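PDB 4XRW: BexL from Amycolatopsis orientalis, which probably catalyses regioselective cyclisation and aromatisation of a polyketide chain in the type II polyketide synthase pathway to BE-7585A, as a di-domain aromatase/cyclase. Local coordinates for residues H129-V134 against R146-N151; I69-T74 against K80-R85. One frame throughout, in Å; residues are numbered along the deposited sequence.

Both contacts lie in the first of the two helix-grip domains of BexL and share its seven-stranded antiparallel sheet, which illustrates how this fold is built. Interaction 2 comes first along the chain: it closes the hairpin of strands 67-73 and 80-89 before interaction 1 opens. Interaction 1 then sets the last strand of the sheet along the chain, 123-133, against the long helix 138-166 that follows it. The centres are 18 Å apart and the nearest atoms about 8 Å, so the two do not touch. One contact ties strand to strand, the other helix to sheet; bound MES, probably from the crystallisation liquor, lies about 3 Å from the A73 side chain and about 6 Å from that of H129, consistent with a pocket between helix and sheet.

Interaction 1 (H129-V134 against R146-N151); sequences HAYRAV and RAVDTN
V148 meets H129 and Y131 where the long helix 138-166 of the helix-grip fold packs on strand 123-133. The valine carries the helix side of the contact: CG1 serves mainly H129, though it also comes near Y131 CE2, and CG2 serves Y131. From CB, which points toward the strand, CG1 leaves anti to the backbone N (chi1 170°) and runs to the imidazole of H129, where it lies over one face, 3.8 Å from ND1. CG2 takes the other branch and settles over a face of the Y131 phenol, 4.2 Å from the ring centroid and displaced toward the rim beside CE2. Both are CH-pi contacts, so a single branched side chain covers two aromatic rings of alternate strand residues. The H129 CB completes this corner by lying in the plane of the Y131 ring, at its edge. M109 of strand 106-117 also touches V148, and S152 of the helix touches H129, which places the cluster within the interface of helix and sheet. At the far end of its ring, Y131 OH is hydrogen-bonded to D145 OD1 of the same helix, a polar tie that complements the apolar one at the ring carbon CE2, 4.0 Å from V148 CG2.

Interaction 2 (I69-T74 against K80-R85); sequences IRIWAT and KNWTSR
The beta hairpin of strands 67-73 and 80-89, part of the antiparallel sheet of the first helix-grip domain, is held in register by paired backbone bonds. I69 with S84, I71 with W82 and A73 with K80 are the hydrogen-bonded pairs; in the central one, I71 N reaches W82 O over 2.9 Å in a nearly straight bond. R70 with T83 and W72 with N81 are non-hydrogen-bonded pairs, and there CA-H...O contacts supplement the ladder.

The side chains sort onto two faces. On that of I71, A73 and W82, the indole of W82 folds back over the neighbouring strand: with CG between the backbone N and the carbonyl carbon (chi1 69°), its six-membered ring receives I71 CG2 over one face, 4.1 Å from the centroid. I71 CD1 lies above the same face of the indole, nearest NE1, while A73 CB meets the far carbon CH2 at 3.8 Å. W47 of helix 47-50 touches I71, and a bound MES lies about 3 Å from the A73 side chain, consistent with this face lining a pocket.

The other face carries R70, W72, N81 and T83. N81 CB sits over the five-membered ring of W72, 3.7 Å from its centroid, and R70 CG covers the rim of that same indole. F241, from the second domain's sheet, meets W72 edge-to-face. T83 OG1 is hydrogen-bonded to E100, while its methyl CG2 lies against one face of the R70 guanidinium. The bend of the arginine at chi3 (-56°) brings NH1 to N81 OD1 at 3.0 Å; the oxygen lies in the guanidinium plane, although NH1 is tilted 34° from the plane of the amide carbonyl.

Interaction 1 (H129-V134 against R146-N151)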
loop_
_atom_site.group_PDB
_atom_site.type_symbol
_atom_site.label_atom_id
_atom_site.label_comp_id
_atom_site.label_asym_id
_atom_site.label_seq_id
_atom_site.Cartn_x
_atom_site.Cartn_y
_atom_site.Cartn_z
ATOM N N HIS A 129 15.997 -17.130 1.694
ATOM C CA HIS A 129 14.856 -17.921 2.156
ATOM C C HIS A 129 15.301 -19.279 2.608
ATOM O O HIS A 129 16.293 -19.832 2.107
ATOM C CB HIS A 129 13.801 -18.062 1.056
ATOM C CG HIS A 129 13.050 -16.802 0.773
ATOM N ND1 HIS A 129 13.480 -15.860 -0.144
ATOM C CD2 HIS A 129 11.903 -16.316 1.298
ATOM C CE1 HIS A 129 12.630 -14.852 -0.166
ATOM N NE2 HIS A 129 11.664 -15.104 0.699
ATOM N N ALA A 130 14.553 -19.831 3.552
ATOM C CA ALA A 130 14.745 -21.195 3.978
ATOM C C ALA A 130 13.367 -21.812 4.037
ATOM O O ALA A 130 12.486 -21.248 4.684
ATOM C CB ALA A 130 15.429 -21.237 5.329
ATOM N N TYR A 131 13.168 -22.947 3.383
ATOM C CA TYR A 131 11.848 -23.547 3.359
ATOM C C TYR A 131 11.882 -25.044 3.255
ATOM O O TYR A 131 12.884 -25.647 2.840
ATOM C CB TYR A 131 11.035 -22.990 2.190
ATOM C CG TYR A 131 11.822 -22.927 0.920
ATOM C CD1 TYR A 131 11.784 -23.953 -0.004
ATOM C CD2 TYR A 131 12.632 -21.838 0.665
ATOM C CE1 TYR A 131 12.533 -23.881 -1.181
ATOM C CE2 TYR A 131 13.364 -21.758 -0.462
ATOM C CZ TYR A 131 13.332 -22.771 -1.383
ATOM O OH TYR A 131 14.099 -22.617 -2.497
ATOM N N ARG A 132 10.757 -25.648 3.610
ATOM C CA ARG A 132 10.581 -27.051 3.312
ATOM C C ARG A 132 9.134 -27.365 3.025
ATOM O O ARG A 132 8.220 -26.595 3.339
ATOM C CB ARG A 132 11.119 -27.932 4.436
ATOM C CG ARG A 132 10.710 -27.576 5.833
ATOM C CD ARG A 132 11.291 -28.601 6.823
ATOM N NE ARG A 132 10.827 -29.954 6.516
ATOM C CZ ARG A 132 10.796 -30.970 7.376
ATOM N NH1 ARG A 132 11.193 -30.810 8.632
ATOM N NH2 ARG A 132 10.356 -32.156 6.971
ATOM N N ALA A 133 8.957 -28.507 2.395
ATOM C CA ALA A 133 7.663 -28.965 1.960
ATOM C C ALA A 133 7.098 -29.909 3.016
ATOM O O ALA A 133 7.850 -30.521 3.779
ATOM C CB ALA A 133 7.778 -29.660 0.583
ATOM N N VAL A 134 5.781 -30.034 3.053
ATOM C CA VAL A 134 5.136 -30.917 4.011
ATOM C C VAL A 134 5.541 -32.353 3.649
ATOM O O VAL A 134 5.408 -32.763 2.510
ATOM C CB VAL A 134 3.612 -30.738 3.999
ATOM C CG1 VAL A 134 2.943 -31.804 4.839
ATOM C CG2 VAL A 134 3.224 -29.328 4.482
ATOM N N ARG A 146 10.434 -22.961 -7.319
ATOM C CA ARG A 146 10.179 -22.102 -8.449
ATOM C C ARG A 146 9.403 -20.871 -8.033
ATOM O O ARG A 146 9.631 -19.781 -8.545
ATOM C CB ARG A 146 9.425 -22.864 -9.550
ATOM C CG ARG A 146 10.333 -23.844 -10.304
ATOM C CD ARG A 146 9.711 -24.352 -11.596
ATOM N NE ARG A 146 8.519 -25.116 -11.283
ATOM C CZ ARG A 146 8.486 -26.424 -11.077
ATOM N NH1 ARG A 146 9.580 -27.176 -11.200
ATOM N NH2 ARG A 146 7.340 -26.985 -10.760
ATOM N N ALA A 147 8.491 -21.066 -7.090
ATOM C CA ALA A 147 7.679 -19.980 -6.570
ATOM C C ALA A 147 8.543 -18.948 -5.874
ATOM O O ALA A 147 8.371 -17.750 -6.093
ATOM C CB ALA A 147 6.627 -20.532 -5.618
ATOM N N VAL A 148 9.427 -19.411 -4.994
ATOM C CA VAL A 148 10.323 -18.536 -4.258
ATOM C C VAL A 148 11.232 -17.786 -5.228
ATOM O O VAL A 148 11.445 -16.566 -5.089
ATOM C CB VAL A 148 11.153 -19.326 -3.220
ATOM C CG1 VAL A 148 12.278 -18.465 -2.615
ATOM C CG2 VAL A 148 10.253 -19.881 -2.148
ATOM N N ASP A 149 11.723 -18.488 -6.241
ATOM C CA ASP A 149 12.619 -17.852 -7.226
ATOM C C ASP A 149 11.934 -16.730 -8.000
ATOM O O ASP A 149 12.472 -15.629 -8.115
ATOM C CB ASP A 149 13.169 -18.881 -8.200
ATOM C CG ASP A 149 14.120 -18.253 -9.217
ATOM O OD1 ASP A 149 15.147 -17.702 -8.786
ATOM O OD2 ASP A 149 13.816 -18.265 -10.423
ATOM N N THR A 150 10.777 -17.050 -8.557
ATOM C CA THR A 150 9.925 -16.113 -9.271
ATOM C C THR A 150 9.567 -14.923 -8.361
ATOM O O THR A 150 9.772 -13.752 -8.713
ATOM C CB THR A 150 8.640 -16.829 -9.754
ATOM O OG1 THR A 150 8.981 -17.837 -10.724
ATOM C CG2 THR A 150 7.650 -15.850 -10.370
ATOM N N ASN A 151 9.059 -15.214 -7.166
ATOM C CA ASN A 151 8.646 -14.128 -6.293
ATOM C C ASN A 151 9.804 -13.265 -5.803
ATOM O O ASN A 151 9.682 -12.044 -5.769
ATOM C CB ASN A 151 7.870 -14.673 -5.093
ATOM C CG ASN A 151 7.121 -13.591 -4.376
ATOM O OD1 ASN A 151 6.092 -13.117 -4.861
ATOM N ND2 ASN A 151 7.659 -13.141 -3.245
#

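Interaction 2 (I69-T74 against K80-R85)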
loop_
_atom_site.group_PDB
_atom_site.type_symbol
_atom_site.label_atom_id
_atom_site.label_comp_id
_atom_site.label_asym_id
_atom_site.label_seq_id
_atom_site.Cartn_x
_atom_site.Cartn_y
_atom_site.Cartn_z
ATOM N N ILE A 69 3.707 -9.106 13.022
ATOM C CA ILE A 69 3.018 -8.127 12.187
ATOM C C ILE A 69 1.973 -8.848 11.351
ATOM O O ILE A 69 2.049 -10.066 11.131
ATOM C CB ILE A 69 3.994 -7.323 11.253
ATOM C CG1 ILE A 69 4.814 -8.287 10.356
ATOM C CG2 ILE A 69 4.862 -6.428 12.079
ATOM C CD1 ILE A 69 5.639 -7.607 9.302
ATOM N N ARG A 70 0.962 -8.080 10.977
ATOM C CA ARG A 70 -0.120 -8.511 10.114
ATOM C C ARG A 70 -0.032 -7.695 8.841
ATOM O O ARG A 70 -0.009 -6.466 8.884
ATOM C CB ARG A 70 -1.509 -8.335 10.769
ATOM C CG ARG A 70 -2.586 -8.967 9.920
ATOM C CD ARG A 70 -3.974 -8.938 10.542
ATOM N NE ARG A 70 -3.982 -9.570 11.858
ATOM C CZ ARG A 70 -4.130 -10.874 12.071
ATOM N NH1 ARG A 70 -4.294 -11.718 11.054
ATOM N NH2 ARG A 70 -4.106 -11.338 13.317
ATOM N N ILE A 71 0.059 -8.411 7.728
ATOM C CA ILE A 71 0.293 -7.838 6.413
ATOM C C ILE A 71 -0.970 -8.057 5.585
ATOM O O ILE A 71 -1.476 -9.179 5.496
ATOM C CB ILE A 71 1.463 -8.501 5.710
ATOM C CG1 ILE A 71 2.765 -8.322 6.500
ATOM C CG2 ILE A 71 1.635 -7.948 4.321
ATOM C CD1 ILE A 71 3.717 -9.489 6.321
ATOM N N TRP A 72 -1.486 -6.976 5.007
ATOM C CA TRP A 72 -2.539 -7.067 4.008
ATOM C C TRP A 72 -1.927 -6.757 2.623
ATOM O O TRP A 72 -1.248 -5.730 2.429
ATOM C CB TRP A 72 -3.697 -6.084 4.302
ATOM C CG TRP A 72 -4.529 -6.350 5.493
ATOM C CD1 TRP A 72 -5.773 -6.968 5.550
ATOM C CD2 TRP A 72 -4.214 -5.992 6.816
ATOM N NE1 TRP A 72 -6.216 -6.999 6.828
ATOM C CE2 TRP A 72 -5.273 -6.423 7.634
ATOM C CE3 TRP A 72 -3.142 -5.338 7.398
ATOM C CZ2 TRP A 72 -5.281 -6.208 8.992
ATOM C CZ3 TRP A 72 -3.152 -5.135 8.765
ATOM C CH2 TRP A 72 -4.214 -5.578 9.541
ATOM N N ALA A 73 -2.201 -7.617 1.648
ATOM C CA ALA A 73 -1.654 -7.469 0.303
ATOM C C ALA A 73 -2.607 -7.946 -0.782
ATOM O O ALA A 73 -3.584 -8.677 -0.521
ATOM C CB ALA A 73 -0.347 -8.222 0.184
ATOM N N THR A 74 -2.308 -7.539 -2.004
ATOM C CA THR A 74 -3.219 -7.774 -3.141
ATOM C C THR A 74 -3.178 -9.218 -3.638
ATOM O O THR A 74 -4.177 -9.721 -4.180
ATOM C CB THR A 74 -2.900 -6.779 -4.286
ATOM O OG1 THR A 74 -1.523 -6.900 -4.654
ATOM C CG2 THR A 74 -3.095 -5.374 -3.790
ATOM N N LYS A 80 -5.523 -10.674 0.645
ATOM C CA LYS A 80 -5.528 -11.503 1.834
ATOM C C LYS A 80 -4.628 -10.895 2.881
ATOM O O LYS A 80 -3.906 -9.938 2.603
ATOM C CB LYS A 80 -5.063 -12.917 1.508
ATOM C CG LYS A 80 -3.682 -12.992 0.881
ATOM C CD LYS A 80 -3.297 -14.468 0.500
ATOM C CE LYS A 80 -4.419 -15.264 -0.274
ATOM N NZ LYS A 80 -4.833 -14.803 -1.678
ATOM N N ASN A 81 -4.760 -11.382 4.109
ATOM C CA ASN A 81 -3.816 -11.015 5.155
ATOM C C ASN A 81 -3.181 -12.257 5.767
ATOM O O ASN A 81 -3.733 -13.361 5.699
ATOM C CB ASN A 81 -4.457 -10.124 6.225
ATOM C CG ASN A 81 -5.282 -10.867 7.234
ATOM O OD1 ASN A 81 -4.748 -11.559 8.099
ATOM N ND2 ASN A 81 -6.585 -10.672 7.185
ATOM N N TRP A 82 -1.992 -12.052 6.321
ATOM C CA TRP A 82 -1.270 -13.109 7.048
ATOM C C TRP A 82 -0.374 -12.453 8.095
ATOM O O TRP A 82 -0.208 -11.235 8.118
ATOM C CB TRP A 82 -0.459 -13.983 6.096
ATOM C CG TRP A 82 0.714 -13.328 5.464
ATOM C CD1 TRP A 82 2.004 -13.336 5.908
ATOM C CD2 TRP A 82 0.709 -12.579 4.248
ATOM N NE1 TRP A 82 2.810 -12.639 5.033
ATOM C CE2 TRP A 82 2.031 -12.160 4.008
ATOM C CE3 TRP A 82 -0.293 -12.221 3.340
ATOM C CZ2 TRP A 82 2.382 -11.395 2.904
ATOM C CZ3 TRP A 82 0.059 -11.458 2.232
ATOM C CH2 TRP A 82 1.387 -11.064 2.020
ATOM N N THR A 83 0.158 -13.260 8.999
ATOM C CA THR A 83 1.043 -12.742 10.028
ATOM C C THR A 83 2.438 -13.327 9.845
ATOM O O THR A 83 2.635 -14.403 9.242
ATOM C CB THR A 83 0.508 -13.050 11.441
ATOM O OG1 THR A 83 0.269 -14.455 11.553
ATOM C CG2 THR A 83 -0.796 -12.321 11.687
ATOM N N SER A 84 3.387 -12.552 10.320
ATOM C CA SER A 84 4.802 -12.819 10.219
ATOM C C SER A 84 5.448 -12.422 11.542
ATOM O O SER A 84 5.107 -11.388 12.153
ATOM C CB SER A 84 5.408 -12.026 9.043
ATOM O OG SER A 84 6.790 -12.341 8.841
ATOM N N ARG A 85 6.398 -13.232 11.974
ATOM C CA ARG A 85 7.228 -12.921 13.119
ATOM C C ARG A 85 8.590 -12.495 12.651
ATOM O O ARG A 85 9.185 -13.179 11.820
ATOM C CB ARG A 85 7.350 -14.126 14.047
ATOM C CG ARG A 85 8.181 -13.861 15.278
ATOM C CD ARG A 85 8.176 -15.059 16.193
ATOM N NE ARG A 85 8.776 -14.736 17.476
ATOM C CZ ARG A 85 8.086 -14.488 18.590
ATOM N NH1 ARG A 85 6.754 -14.549 18.606
ATOM N NH2 ARG A 85 8.738 -14.191 19.704
#